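Local coordinates for nitrophorin Cim l NP (Cimex lectularius, PDB 2IMQ), which uses a bound heme b to carry nitric oxide and deliver it to the victim during feeding, causing vasodilation, at residues N173-T178 with F198-K203; T144-A149 with K205-F210. All coordinates share one frame; numbering follows the deposited sequence. Where two conformers were deposited one is given.

Contact 1. Residues N173-T178 with F198-K203; sequences NVRVET and FDQLKK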
# COMPACT_ATOMS: atom_id res chain seq x y z
N ASN A 173 4.93 9.13 -1.97
CA ASN A 173 5.57 10.28 -2.57
C ASN A 173 6.96 10.49 -2.06
O ASN A 173 7.49 11.57 -2.03
CB ASN A 173 4.73 11.58 -2.53
CG ASN A 173 5.06 12.45 -3.68
OD1 ASN A 173 5.35 11.95 -4.77
ND2 ASN A 173 5.03 13.76 -3.46
N VAL A 174 7.56 9.40 -1.63
CA VAL A 174 8.97 9.29 -1.22
C VAL A 174 9.78 8.83 -2.47
O VAL A 174 9.41 7.85 -3.10
CB VAL A 174 9.13 8.27 -0.06
CG1 VAL A 174 10.56 7.94 0.16
CG2 VAL A 174 8.51 8.84 1.19
N ARG A 175 10.87 9.53 -2.72
CA ARG A 175 11.69 9.24 -3.91
C ARG A 175 13.16 9.11 -3.52
O ARG A 175 13.53 9.30 -2.37
CB ARG A 175 11.49 10.31 -4.97
CG ARG A 175 10.02 10.47 -5.42
CD ARG A 175 9.58 9.27 -6.22
NE ARG A 175 8.26 9.36 -6.80
CZ ARG A 175 7.16 8.85 -6.25
NH1 ARG A 175 7.20 8.28 -5.05
NH2 ARG A 175 6.02 8.93 -6.89
N VAL A 176 13.97 8.76 -4.51
CA VAL A 176 15.39 8.66 -4.32
C VAL A 176 16.01 9.97 -4.71
O VAL A 176 15.92 10.39 -5.87
CB VAL A 176 15.92 7.48 -5.17
CG1 VAL A 176 17.43 7.48 -5.29
CG2 VAL A 176 15.48 6.12 -4.58
N GLU A 177 16.68 10.61 -3.76
CA GLU A 177 17.22 11.93 -3.93
C GLU A 177 18.70 11.84 -4.34
O GLU A 177 19.60 12.13 -3.58
CB GLU A 177 17.03 12.71 -2.64
CG GLU A 177 17.24 14.20 -2.83
CD GLU A 177 16.85 15.05 -1.66
OE1 GLU A 177 15.95 14.65 -0.89
OE2 GLU A 177 17.45 16.16 -1.57
N THR A 178 18.92 11.48 -5.59
CA THR A 178 20.20 11.59 -6.25
C THR A 178 19.93 11.70 -7.73
O THR A 178 18.80 11.64 -8.20
CB THR A 178 21.12 10.41 -5.91
OG1 THR A 178 22.45 10.65 -6.38
CG2 THR A 178 20.66 9.09 -6.50
N PHE A 198 19.86 7.06 -0.33
CA PHE A 198 19.35 8.33 -0.90
C PHE A 198 17.82 8.40 -0.86
O PHE A 198 17.26 9.43 -1.21
CB PHE A 198 19.84 8.47 -2.34
CG PHE A 198 21.31 8.48 -2.43
CD1 PHE A 198 22.01 7.36 -2.83
CD2 PHE A 198 22.03 9.61 -2.09
CE1 PHE A 198 23.38 7.36 -2.88
CE2 PHE A 198 23.43 9.59 -2.17
CZ PHE A 198 24.07 8.48 -2.55
N ASP A 199 17.15 7.34 -0.45
CA ASP A 199 15.73 7.33 -0.36
C ASP A 199 15.27 8.28 0.74
O ASP A 199 15.87 8.41 1.79
CB ASP A 199 15.24 5.88 -0.10
CG ASP A 199 13.76 5.84 0.10
OD1 ASP A 199 12.99 5.83 -0.90
OD2 ASP A 199 13.28 5.75 1.27
N GLN A 200 14.12 8.91 0.48
CA GLN A 200 13.61 9.99 1.37
C GLN A 200 12.82 9.51 2.59
O GLN A 200 12.49 10.31 3.42
CB GLN A 200 12.79 10.97 0.55
CG GLN A 200 13.61 11.79 -0.42
CD GLN A 200 12.83 12.53 -1.42
OE1 GLN A 200 11.77 12.09 -1.87
NE2 GLN A 200 13.40 13.63 -1.89
N LEU A 201 12.56 8.21 2.74
CA LEU A 201 11.77 7.80 3.90
C LEU A 201 12.48 8.18 5.17
O LEU A 201 11.87 8.67 6.12
CB LEU A 201 11.43 6.31 3.83
CG LEU A 201 10.55 5.83 5.01
CD1 LEU A 201 9.22 6.53 5.00
CD2 LEU A 201 10.38 4.32 4.86
N LYS A 202 13.79 7.98 5.26
CA LYS A 202 14.51 8.35 6.47
C LYS A 202 14.47 9.83 6.74
O LYS A 202 14.50 10.24 7.88
CB LYS A 202 15.96 7.89 6.38
CG LYS A 202 16.76 8.50 5.30
CD LYS A 202 18.26 8.05 5.31
CE LYS A 202 18.41 6.65 4.83
NZ LYS A 202 17.68 6.23 3.56
N LYS A 203 14.42 10.63 5.68
CA LYS A 203 14.27 12.10 5.82
C LYS A 203 12.91 12.47 6.34
O LYS A 203 12.80 13.29 7.26
CB LYS A 203 14.50 12.78 4.48
CG LYS A 203 15.89 12.54 3.89
CD LYS A 203 15.99 13.34 2.55
CE LYS A 203 17.27 13.16 1.86
NZ LYS A 203 18.25 13.92 2.67
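Gln200 OE1 is gripped twice: it accepts the backbone N of Arg175 at 2.8 Å, the donor tilted 28° from the amide carbonyl plane, and also takes a hydrogen bond from Lys147 NZ. The other arm of the same amide, NE2, donates to Glu177 OE1 at 2.9 Å along an almost straight N-H line (174°). The acceptor lies in the amide plane, yet NE2 comes to the carboxylate from above its plane, since the two flat groups stand nearly perpendicular. Held at both ends, the Gln200 amide has its rotation fixed. Its CG sits beside the backbone N (chi1 -69°) and the chain then runs extended, which carries CB, CG and CD past Arg175 O. That carbonyl accepts Gln200 N, while Glu177 N donates to Phe198 O at 2.9 Å. These two backbone bonds flank Val176 and Asp199 and make a single beta bridge, pairing the loop between strand 165-169 and helix 180-188 with the turn into helix 201-206. Asp199 caps that turn: its OD2 accepts Leu201 N, and its OD1 forms a salt bridge with Arg244 of strand 243-248. Val174 reaches the same turn through CG1, which lies 3.3 Å from Leu201 N and against the Asp199 carboxylate, the two side chains crossing at about a right angle. At the far end Thr178 lays CB over one face of the Phe198 ring in a CH-pi contact, 4.2 Å from the centroid. The carboxylate of Glu177 also meets the aliphatic part of Lys203, OE1 lying 3.4 Å from CE; the ammonium group stays beyond salt-bridge distance, so any attraction is probably modest.

Contact 2. Residues T144-A149 with K205-F210; sequences TNTKYA and KEQKLF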
# COMPACT_ATOMS: atom_id res chain seq x y z
N THR A 144 2.29 19.21 6.84
CA THR A 144 3.67 18.92 7.17
C THR A 144 4.67 19.89 6.55
O THR A 144 5.84 19.85 6.86
CB THR A 144 4.00 17.47 6.70
OG1 THR A 144 4.00 17.40 5.28
CG2 THR A 144 2.98 16.45 7.21
N ASN A 145 4.23 20.67 5.58
CA ASN A 145 5.14 21.43 4.71
C ASN A 145 6.18 20.57 4.02
O ASN A 145 7.26 21.06 3.70
CB ASN A 145 5.77 22.65 5.39
CG ASN A 145 6.20 23.73 4.36
OD1 ASN A 145 7.18 24.48 4.59
ND2 ASN A 145 5.49 23.84 3.29
N THR A 146 5.82 19.33 3.77
CA THR A 146 6.59 18.44 2.92
C THR A 146 5.72 17.88 1.83
O THR A 146 4.50 18.01 1.83
CB THR A 146 7.16 17.26 3.65
OG1 THR A 146 6.15 16.24 3.88
CG2 THR A 146 7.81 17.67 4.94
N LYS A 147 6.33 17.19 0.88
CA LYS A 147 5.63 16.57 -0.20
C LYS A 147 5.18 15.16 0.13
O LYS A 147 4.58 14.50 -0.70
CB LYS A 147 6.50 16.51 -1.44
CG LYS A 147 7.63 15.48 -1.36
CD LYS A 147 8.56 15.47 -2.56
CE LYS A 147 9.70 14.52 -2.30
NZ LYS A 147 9.47 13.29 -2.98
N TYR A 148 5.52 14.68 1.32
CA TYR A 148 5.29 13.26 1.63
C TYR A 148 3.81 13.04 2.00
O TYR A 148 3.16 13.86 2.61
CB TYR A 148 6.22 12.81 2.74
CG TYR A 148 7.69 13.07 2.44
CD1 TYR A 148 8.45 13.92 3.23
CD2 TYR A 148 8.28 12.57 1.31
CE1 TYR A 148 9.77 14.21 2.93
CE2 TYR A 148 9.60 12.87 0.99
CZ TYR A 148 10.34 13.66 1.80
OH TYR A 148 11.62 13.96 1.44
N ALA A 149 3.32 11.84 1.66
CA ALA A 149 1.92 11.49 1.84
C ALA A 149 1.66 10.98 3.27
O ALA A 149 1.25 9.85 3.50
CB ALA A 149 1.48 10.50 0.79
N LYS A 205 11.11 10.51 8.21
CA LYS A 205 11.14 10.14 9.61
C LYS A 205 11.93 11.09 10.50
O LYS A 205 11.52 11.33 11.63
CB LYS A 205 11.66 8.72 9.79
CG LYS A 205 10.78 7.69 9.19
CD LYS A 205 11.46 6.36 9.20
CE LYS A 205 10.49 5.30 9.22
NZ LYS A 205 11.27 3.99 9.44
N GLU A 206 13.00 11.66 9.99
CA GLU A 206 13.76 12.67 10.73
C GLU A 206 12.89 13.88 11.05
O GLU A 206 13.06 14.53 12.09
CB GLU A 206 14.91 13.16 9.90
CG GLU A 206 16.07 12.21 9.83
CD GLU A 206 17.17 12.67 8.88
OE1 GLU A 206 18.05 11.82 8.57
OE2 GLU A 206 17.15 13.83 8.40
N GLN A 207 11.96 14.17 10.14
CA GLN A 207 10.96 15.25 10.27
C GLN A 207 9.74 14.81 11.03
O GLN A 207 8.74 15.50 11.08
CB GLN A 207 10.49 15.79 8.92
CG GLN A 207 11.49 16.65 8.19
CD GLN A 207 10.89 17.51 7.08
OE1 GLN A 207 10.08 18.45 7.32
NE2 GLN A 207 11.30 17.20 5.86
N LYS A 208 9.79 13.65 11.67
CA LYS A 208 8.71 13.12 12.49
C LYS A 208 7.44 12.72 11.73
O LYS A 208 6.32 12.67 12.25
CB LYS A 208 8.41 14.05 13.72
CG LYS A 208 9.66 14.37 14.52
CD LYS A 208 10.37 13.12 14.93
CE LYS A 208 11.42 13.30 15.97
NZ LYS A 208 12.07 11.99 16.28
N LEU A 209 7.66 12.31 10.50
CA LEU A 209 6.60 11.71 9.71
C LEU A 209 6.90 10.20 9.72
O LEU A 209 8.05 9.73 9.82
CB LEU A 209 6.62 12.33 8.33
CG LEU A 209 6.66 13.89 8.22
CD1 LEU A 209 6.62 14.34 6.76
CD2 LEU A 209 5.56 14.59 8.96
N PHE A 210 5.85 9.42 9.71
CA PHE A 210 5.98 7.96 9.69
C PHE A 210 6.79 7.50 10.91
O PHE A 210 7.50 6.48 10.82
CB PHE A 210 6.56 7.44 8.36
CG PHE A 210 5.76 7.81 7.15
CD1 PHE A 210 6.23 8.76 6.25
CD2 PHE A 210 4.55 7.22 6.91
CE1 PHE A 210 5.46 9.08 5.15
CE2 PHE A 210 3.83 7.55 5.81
CZ PHE A 210 4.26 8.48 4.96
O HOH W 1 7.40 18.10 8.68
O HOH W 2 9.46 20.90 5.54
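Leu209 inserts its two methyls between the side chains of the 144-149 loop, and this packing forms the middle of the contact. It is apolar where Leu209 CD2 meets Thr144 CG2 at 3.6 Å and where Leu209 CD1 lies 4.0 Å from Tyr148 CD1, at the ring edge; Leu209 CD1 also approaches the Thr146 hydroxyl oxygen, tip to tip. With CG beside the backbone N (chi1 -50°), CD1 is the branch trans to CA and runs on to Thr146 and Tyr148, while CD2 turns off to Thr144. Separately, a ring carbon meets a carbonyl oxygen: Phe210 CZ lies 3.6 Å from Ala149 O.

Among the polar groups, Thr146 OG1 accepts Tyr148 N in an ST turn and donates to Thr144 OG1 at 2.8 Å. Its hydroxyl sits between the backbone N and carbonyl carbon (chi1 79°), where it can serve both partners. Gln207 has two conformers; in the one given, its OE1 lies 3.4 Å from Thr146 CG2 and accepts from two waters, one also donating to Thr144 O at 3.0 Å and the other to Asn145 O. This tie to two successive carbonyls is doubtful for the other conformer.

Backbone geometry sets the position of Leu209. A Schellman motif ends helix 201-206, with Lys208 at positive phi as C-prime, Lys208 N bonded to Lys205 O and Leu209 N to Ala204 O. The 144-149 loop, between strands 127-135 and 165-169, thus packs against the C-terminal end of that helix, while Phe210 meets Trp168 of strand 165-169 edge-to-face.

In the fold
The two contacts lie with centres about 11 Å apart on the same side of the chain's centre, each about 17 Å from it. Both use helix 201-206: contact 1 holds the turn leading into it, contact 2 the turn leaving it. Along the chain the order is 144-149, 173-178, 198-203, 205-210, so contact 1 is nested within the loop closed by contact 2. Lys147 joins them, its NZ also hydrogen-bonding Asn173 O, and Tyr148 OH packs on Gln200 CB. The short helix is thereby held at both ends by loops flanking strand 165-169, within the DNase I-like fold and away from the annotated heme site.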